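Long-range contacts in HDLP (histone deacetylase-like protein) (Aquifex aeolicus, PDB 1C3R), which binds zinc and the hydroxamate inhibitor trichostatin A, and probably works as a zinc-dependent deacetylase of the histone deacetylase family: residues A[15-20]-A[92-97]; A[165-170]-A[188-193]. The protein carries 2 engineered substitutions. All blocks are in the same frame, centred on the assembly; numbering follows the deposited sequence.

From the N terminus the chain passes through strand 4-8 and enters the loop holding residues 15-20. Interaction 1 closes when the chain returns, after helices 28-37, 54-57, 63-75 and 82-86 and the edge strand 46-48, to residues 92-97, just ahead of helix 98-118. Interaction 2 begins later, at the end of strand 162-166, and closes a short beta-alpha-beta unit through helix 173-178 to strand 185-192. The two contacts are in series, neither nested nor crossed, and their nearest atoms are about 10 Å apart. Interaction 1 joins two loops near the inhibitor pocket, to which Asn20 belongs; interaction 2 joins neighbouring strands of the parallel sheet, and the loop after the first carries zinc ligands Asp168 and His170.

Interaction 1. Residues A[15-20]-A[92-97]; sequences YRYPKN and ENPVSY
Pro18 and Pro94 meet where two loops of the arginase-like alpha/beta fold run roughly antiparallel, one following strand 4-8 and the other leading into helix 98-118. This is the tight end of the contact. The proline rings meet through their CG atoms, 3.4 Å apart, closer than usual for two carbons, while CD of Pro18 rests 3.5 Å from the same CG of Pro94. Tyr17 adds a looser flank, its CD2 lying 4.4 Å from Pro94 CG; its hydroxyl runs on to a hydrogen bond with the backbone O of Phe141, a residue of the trichostatin pocket.

Toward Tyr97 the contact opens to solvent. With CG beside its backbone N (chi1 -54°), the ring of Tyr15 crosses the side chain of Tyr97 at about a right angle, and its CD2 lies 3.6 Å from Tyr97 O and 3.8 Å from Tyr97 CB. Beyond CB the Tyr97 ring leads away from the contact and is exposed, whereas buried Ser96 turns its OG to the N of Ala98 at the start of the helix. Polar contact between the loops goes through a water, which donates to Arg16 O at 2.6 Å and accepts from Tyr97 N, the N-cap residue, at 3.2 Å.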
loop_
_atom_site.group_PDB
_atom_site.type_symbol
_atom_site.label_atom_id
_atom_site.label_comp_id
_atom_site.label_asym_id
_atom_site.label_seq_id
_atom_site.Cartn_x
_atom_site.Cartn_y
_atom_site.Cartn_z
ATOM N N TYR A 15 3.213 -8.874 -22.234
ATOM C CA TYR A 15 3.257 -7.558 -21.620
ATOM C C TYR A 15 2.926 -7.594 -20.124
ATOM O O TYR A 15 2.187 -6.751 -19.621
ATOM C CB TYR A 15 2.284 -6.642 -22.370
ATOM C CG TYR A 15 2.537 -6.606 -23.868
ATOM C CD1 TYR A 15 1.481 -6.633 -24.775
ATOM C CD2 TYR A 15 3.836 -6.558 -24.376
ATOM C CE1 TYR A 15 1.703 -6.618 -26.147
ATOM C CE2 TYR A 15 4.071 -6.542 -25.749
ATOM C CZ TYR A 15 3.000 -6.573 -26.627
ATOM O OH TYR A 15 3.226 -6.567 -27.983
ATOM N N ARG A 16 3.486 -8.572 -19.416
ATOM C CA ARG A 16 3.260 -8.717 -17.977
ATOM C C ARG A 16 3.999 -7.625 -17.215
ATOM O O ARG A 16 4.946 -7.030 -17.728
ATOM C CB ARG A 16 3.816 -10.044 -17.473
ATOM C CG ARG A 16 3.432 -11.265 -18.260
ATOM C CD ARG A 16 1.966 -11.603 -18.155
ATOM N NE ARG A 16 1.722 -12.903 -18.774
ATOM C CZ ARG A 16 2.351 -14.021 -18.416
ATOM N NH1 ARG A 16 3.258 -13.997 -17.445
ATOM N NH2 ARG A 16 2.084 -15.165 -19.032
ATOM N N TYR A 17 3.571 -7.374 -15.983
ATOM C CA TYR A 17 4.241 -6.391 -15.144
ATOM C C TYR A 17 5.448 -7.109 -14.538
ATOM O O TYR A 17 5.492 -8.340 -14.506
ATOM C CB TYR A 17 3.303 -5.884 -14.040
ATOM C CG TYR A 17 2.309 -4.829 -14.489
ATOM C CD1 TYR A 17 1.444 -5.057 -15.558
ATOM C CD2 TYR A 17 2.208 -3.616 -13.812
ATOM C CE1 TYR A 17 0.494 -4.094 -15.935
ATOM C CE2 TYR A 17 1.267 -2.652 -14.178
ATOM C CZ TYR A 17 0.412 -2.898 -15.238
ATOM O OH TYR A 17 -0.543 -1.957 -15.575
ATOM N N PRO A 18 6.442 -6.354 -14.044
ATOM C CA PRO A 18 7.655 -6.927 -13.445
ATOM C C PRO A 18 7.468 -7.996 -12.367
ATOM O O PRO A 18 6.458 -8.034 -11.665
ATOM C CB PRO A 18 8.391 -5.689 -12.933
ATOM C CG PRO A 18 7.247 -4.714 -12.669
ATOM C CD PRO A 18 6.502 -4.888 -13.967
ATOM N N LYS A 19 8.477 -8.858 -12.263
ATOM C CA LYS A 19 8.537 -9.987 -11.332
ATOM C C LYS A 19 7.726 -10.028 -10.034
ATOM O O LYS A 19 7.034 -11.017 -9.779
ATOM C CB LYS A 19 10.007 -10.281 -10.999
ATOM C CG LYS A 19 10.914 -9.061 -11.066
ATOM C CD LYS A 19 10.406 -7.914 -10.214
ATOM C CE LYS A 19 11.239 -6.665 -10.445
ATOM N NZ LYS A 19 10.696 -5.495 -9.704
ATOM N N ASN A 20 7.806 -8.994 -9.205
ATOM C CA ASN A 20 7.067 -9.025 -7.943
ATOM C C ASN A 20 5.750 -8.260 -7.939
ATOM O O ASN A 20 5.016 -8.281 -6.952
ATOM C CB ASN A 20 7.955 -8.518 -6.806
ATOM C CG ASN A 20 9.198 -9.370 -6.618
ATOM O OD1 ASN A 20 9.107 -10.570 -6.354
ATOM N ND2 ASN A 20 10.367 -8.752 -6.758
ATOM N N GLU A 92 4.784 0.893 -8.140
ATOM C CA GLU A 92 3.378 0.910 -8.508
ATOM C C GLU A 92 3.153 0.886 -10.016
ATOM O O GLU A 92 2.418 0.042 -10.523
ATOM C CB GLU A 92 2.724 2.146 -7.906
ATOM C CG GLU A 92 1.215 2.116 -7.878
ATOM C CD GLU A 92 0.631 3.400 -7.314
ATOM O OE1 GLU A 92 0.510 4.388 -8.068
ATOM O OE2 GLU A 92 0.316 3.428 -6.107
ATOM N N ASN A 93 3.801 1.810 -10.722
ATOM C CA ASN A 93 3.663 1.932 -12.166
ATOM C C ASN A 93 5.066 1.885 -12.767
ATOM O O ASN A 93 5.578 2.889 -13.258
ATOM C CB ASN A 93 2.996 3.270 -12.468
ATOM C CG ASN A 93 1.790 3.527 -11.566
ATOM O OD1 ASN A 93 0.825 2.768 -11.580
ATOM N ND2 ASN A 93 1.853 4.589 -10.768
ATOM N N PRO A 94 5.706 0.710 -12.728
ATOM C CA PRO A 94 7.059 0.473 -13.238
ATOM C C PRO A 94 7.246 0.497 -14.749
ATOM O O PRO A 94 6.285 0.561 -15.523
ATOM C CB PRO A 94 7.378 -0.899 -12.671
ATOM C CG PRO A 94 6.019 -1.590 -12.827
ATOM C CD PRO A 94 5.173 -0.532 -12.137
ATOM N N VAL A 95 8.512 0.447 -15.151
ATOM C CA VAL A 95 8.877 0.406 -16.554
ATOM C C VAL A 95 8.655 -1.026 -17.019
ATOM O O VAL A 95 8.990 -1.973 -16.303
ATOM C CB VAL A 95 10.366 0.761 -16.754
ATOM C CG1 VAL A 95 10.777 0.495 -18.191
ATOM C CG2 VAL A 95 10.597 2.214 -16.402
ATOM N N SER A 96 8.075 -1.187 -18.202
ATOM C CA SER A 96 7.832 -2.512 -18.767
ATOM C C SER A 96 7.226 -2.300 -20.142
ATOM O O SER A 96 7.181 -1.173 -20.626
ATOM C CB SER A 96 6.835 -3.299 -17.915
ATOM O OG SER A 96 5.523 -2.796 -18.091
ATOM N N TYR A 97 6.757 -3.371 -20.773
ATOM C CA TYR A 97 6.140 -3.225 -22.079
ATOM C C TYR A 97 4.629 -3.170 -21.952
ATOM O O TYR A 97 3.906 -3.246 -22.944
ATOM C CB TYR A 97 6.567 -4.345 -23.029
ATOM C CG TYR A 97 8.020 -4.232 -23.421
ATOM C CD1 TYR A 97 9.024 -4.817 -22.647
ATOM C CD2 TYR A 97 8.399 -3.459 -24.516
ATOM C CE1 TYR A 97 10.368 -4.634 -22.954
ATOM C CE2 TYR A 97 9.740 -3.267 -24.831
ATOM C CZ TYR A 97 10.717 -3.858 -24.046
ATOM O OH TYR A 97 12.042 -3.671 -24.348
HETATM O O HOH W 1 5.996 -6.357 -20.016
#

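Interaction 2. Residues A[165-170]-A[188-193]; sequences IDLDAH and LSLHQS. With ZN (zinc ion), chain C; TSN (trichostatin a), chain D.
Asp166 hydrogen-bonds to both Leu188 and Leu190 where the parallel strands 162-166 and 185-192 of a beta-alpha-beta unit pair Ile165 with Leu188 and Asp166 with Ser189: Asp166 N donates to Leu188 O at 2.9 Å, and Leu190 N donates to Asp166 O. Past the strand end come two successive Asx turns, in which Asp166 OD1 accepts from Asp168 N and Asp168 OD2 from His170 N, bringing Asp168 and His170 to the zinc.

The His170 side chain starts with CB 3.3 Å from N1 of trichostatin A, and CG is at similar range. With CG beside the backbone N (chi1 -57°), ND1 reaches the zinc at 2.1 Å, and CE1 lies 3.3 Å from inhibitor O2. Gln192 NE2 lies 3.1 Å above one ring face, offset toward the rim by CD2 and NE2, its amide turned 71° from the ring; its 3.2 Å approach to His170 NE2 pairs two donors and is no hydrogen bond. Inhibitor C13 lies over the opposite face, likewise offset. Ala169 O accepts hydrogen bonds from Gln192 N and NE2, which come from opposite faces of its carbonyl plane; Gln192 OE1 is hydrogen-bonded to Lys267 N.

Asp168 OD2, also 2.1 Å from the metal, Asp258 and both hydroxamate oxygens complete a five-coordinate zinc. Asp166 OD2 is hydrogen-bonded to His131 ND1, and His131 NE2 to the inhibitor, consistent with a charge relay in the active site.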
loop_
_atom_site.group_PDB
_atom_site.type_symbol
_atom_site.label_atom_id
_atom_site.label_comp_id
_atom_site.label_asym_id
_atom_site.label_seq_id
_atom_site.Cartn_x
_atom_site.Cartn_y
_atom_site.Cartn_z
ATOM N N ILE A 165 -20.525 2.548 -14.784
ATOM C CA ILE A 165 -20.708 1.808 -13.538
ATOM C C ILE A 165 -19.448 0.997 -13.257
ATOM O O ILE A 165 -19.005 0.203 -14.096
ATOM C CB ILE A 165 -21.933 0.882 -13.636
ATOM C CG1 ILE A 165 -23.178 1.731 -13.923
ATOM C CG2 ILE A 165 -22.100 0.084 -12.339
ATOM C CD1 ILE A 165 -24.446 0.926 -14.174
ATOM N N ASP A 166 -18.883 1.197 -12.070
ATOM C CA ASP A 166 -17.638 0.537 -11.689
ATOM C C ASP A 166 -17.804 -0.446 -10.525
ATOM O O ASP A 166 -17.952 -0.038 -9.370
ATOM C CB ASP A 166 -16.612 1.618 -11.325
ATOM C CG ASP A 166 -15.192 1.087 -11.268
ATOM O OD1 ASP A 166 -14.916 0.169 -10.464
ATOM O OD2 ASP A 166 -14.353 1.594 -12.040
ATOM N N LEU A 167 -17.762 -1.741 -10.824
ATOM C CA LEU A 167 -17.917 -2.753 -9.784
ATOM C C LEU A 167 -16.591 -3.220 -9.188
ATOM O O LEU A 167 -16.563 -4.086 -8.314
ATOM C CB LEU A 167 -18.702 -3.952 -10.326
ATOM C CG LEU A 167 -20.103 -3.597 -10.847
ATOM C CD1 LEU A 167 -20.869 -4.880 -11.129
ATOM C CD2 LEU A 167 -20.857 -2.762 -9.820
ATOM N N ASP A 168 -15.495 -2.644 -9.666
ATOM C CA ASP A 168 -14.165 -2.974 -9.160
ATOM C C ASP A 168 -14.181 -2.661 -7.660
ATOM O O ASP A 168 -14.822 -1.700 -7.240
ATOM C CB ASP A 168 -13.127 -2.088 -9.860
ATOM C CG ASP A 168 -11.695 -2.483 -9.542
ATOM O OD1 ASP A 168 -11.055 -3.134 -10.397
ATOM O OD2 ASP A 168 -11.200 -2.159 -8.444
ATOM N N ALA A 169 -13.474 -3.453 -6.857
ATOM C CA ALA A 169 -13.420 -3.226 -5.412
ATOM C C ALA A 169 -12.714 -1.929 -5.003
ATOM O O ALA A 169 -12.721 -1.565 -3.826
ATOM C CB ALA A 169 -12.757 -4.423 -4.711
ATOM N N HIS A 170 -12.088 -1.240 -5.955
ATOM C CA HIS A 170 -11.422 0.024 -5.642
ATOM C C HIS A 170 -12.096 1.184 -6.370
ATOM O O HIS A 170 -12.636 1.015 -7.458
ATOM C CB HIS A 170 -9.939 -0.020 -6.028
ATOM C CG HIS A 170 -9.179 -1.133 -5.383
ATOM N ND1 HIS A 170 -9.133 -2.386 -5.939
ATOM C CD2 HIS A 170 -8.497 -1.136 -4.208
ATOM C CE1 HIS A 170 -8.430 -3.122 -5.101
ATOM N NE2 HIS A 170 -8.023 -2.412 -4.032
ATOM N N LEU A 188 -20.962 6.010 -11.364
ATOM C CA LEU A 188 -21.442 5.282 -10.192
ATOM C C LEU A 188 -20.392 4.252 -9.818
ATOM O O LEU A 188 -20.034 3.401 -10.632
ATOM C CB LEU A 188 -22.753 4.548 -10.483
ATOM C CG LEU A 188 -23.076 3.455 -9.452
ATOM C CD1 LEU A 188 -23.149 4.064 -8.061
ATOM C CD2 LEU A 188 -24.384 2.762 -9.816
ATOM N N SER A 189 -19.907 4.313 -8.585
ATOM C CA SER A 189 -18.897 3.363 -8.165
ATOM C C SER A 189 -19.119 2.739 -6.799
ATOM O O SER A 189 -19.409 3.441 -5.828
ATOM C CB SER A 189 -17.521 4.036 -8.184
ATOM O OG SER A 189 -16.527 3.158 -7.688
ATOM N N LEU A 190 -18.996 1.414 -6.734
ATOM C CA LEU A 190 -19.099 0.700 -5.466
ATOM C C LEU A 190 -17.655 0.299 -5.224
ATOM O O LEU A 190 -16.970 -0.116 -6.155
ATOM C CB LEU A 190 -19.953 -0.570 -5.564
ATOM C CG LEU A 190 -21.400 -0.541 -6.056
ATOM C CD1 LEU A 190 -22.091 -1.786 -5.505
ATOM C CD2 LEU A 190 -22.135 0.699 -5.575
ATOM N N HIS A 191 -17.190 0.411 -3.987
ATOM C CA HIS A 191 -15.805 0.078 -3.688
ATOM C C HIS A 191 -15.532 0.034 -2.190
ATOM O O HIS A 191 -16.362 0.440 -1.387
ATOM C CB HIS A 191 -14.904 1.119 -4.357
ATOM C CG HIS A 191 -15.357 2.530 -4.137
ATOM N ND1 HIS A 191 -16.248 3.170 -4.973
ATOM C CD2 HIS A 191 -15.004 3.442 -3.198
ATOM C CE1 HIS A 191 -16.428 4.412 -4.560
ATOM N NE2 HIS A 191 -15.684 4.605 -3.485
ATOM N N GLN A 192 -14.367 -0.484 -1.821
ATOM C CA GLN A 192 -13.986 -0.541 -0.421
ATOM C C GLN A 192 -13.835 0.910 -0.008
ATOM O O GLN A 192 -13.302 1.725 -0.768
ATOM C CB GLN A 192 -12.638 -1.245 -0.252
ATOM C CG GLN A 192 -12.539 -2.586 -0.946
ATOM C CD GLN A 192 -11.132 -3.149 -0.910
ATOM O OE1 GLN A 192 -10.698 -3.725 0.094
ATOM N NE2 GLN A 192 -10.400 -2.964 -2.008
ATOM N N SER A 193 -14.318 1.242 1.181
ATOM C CA SER A 193 -14.201 2.605 1.678
ATOM C C SER A 193 -12.748 3.071 1.651
ATOM O O SER A 193 -11.851 2.343 2.061
ATOM C CB SER A 193 -14.706 2.688 3.112
ATOM O OG SER A 193 -14.406 3.963 3.645
HETATM ZN ZN ZN C . -9.324 -2.872 -7.947
HETATM O O1 TSN D . -8.540 -1.157 -9.164
HETATM O O2 TSN D . -6.893 -3.138 -8.024
HETATM O O3 TSN D . -2.118 -3.780 -2.445
HETATM N N1 TSN D . -7.574 -0.938 -8.177
HETATM N N2 TSN D . 3.806 -4.973 -4.749
HETATM C C1 TSN D . -0.059 -3.477 -3.598
HETATM C C2 TSN D . 0.808 -2.718 -4.400
HETATM C C3 TSN D . 2.070 -3.166 -4.790
HETATM C C4 TSN D . 2.541 -4.472 -4.367
HETATM C C5 TSN D . 1.657 -5.237 -3.545
HETATM C C6 TSN D . 0.413 -4.757 -3.177
HETATM C C7 TSN D . -1.424 -3.063 -3.152
HETATM C C8 TSN D . -1.996 -1.695 -3.633
HETATM C C9 TSN D . -3.226 -1.952 -4.473
HETATM C C10 TSN D . -3.624 -1.297 -5.607
HETATM C C11 TSN D . -4.884 -1.801 -6.206
HETATM C C12 TSN D . -5.428 -1.360 -7.364
HETATM C C13 TSN D . -6.668 -1.925 -7.876
HETATM C C14 TSN D . -2.353 -0.838 -2.393
HETATM C C15 TSN D . -2.868 -0.136 -6.248
HETATM C C17 TSN D . 4.231 -6.334 -4.360
HETATM C C16 TSN D . 4.722 -4.204 -5.582
HETATM O O HOH W 2 -17.018 -2.982 -5.881
#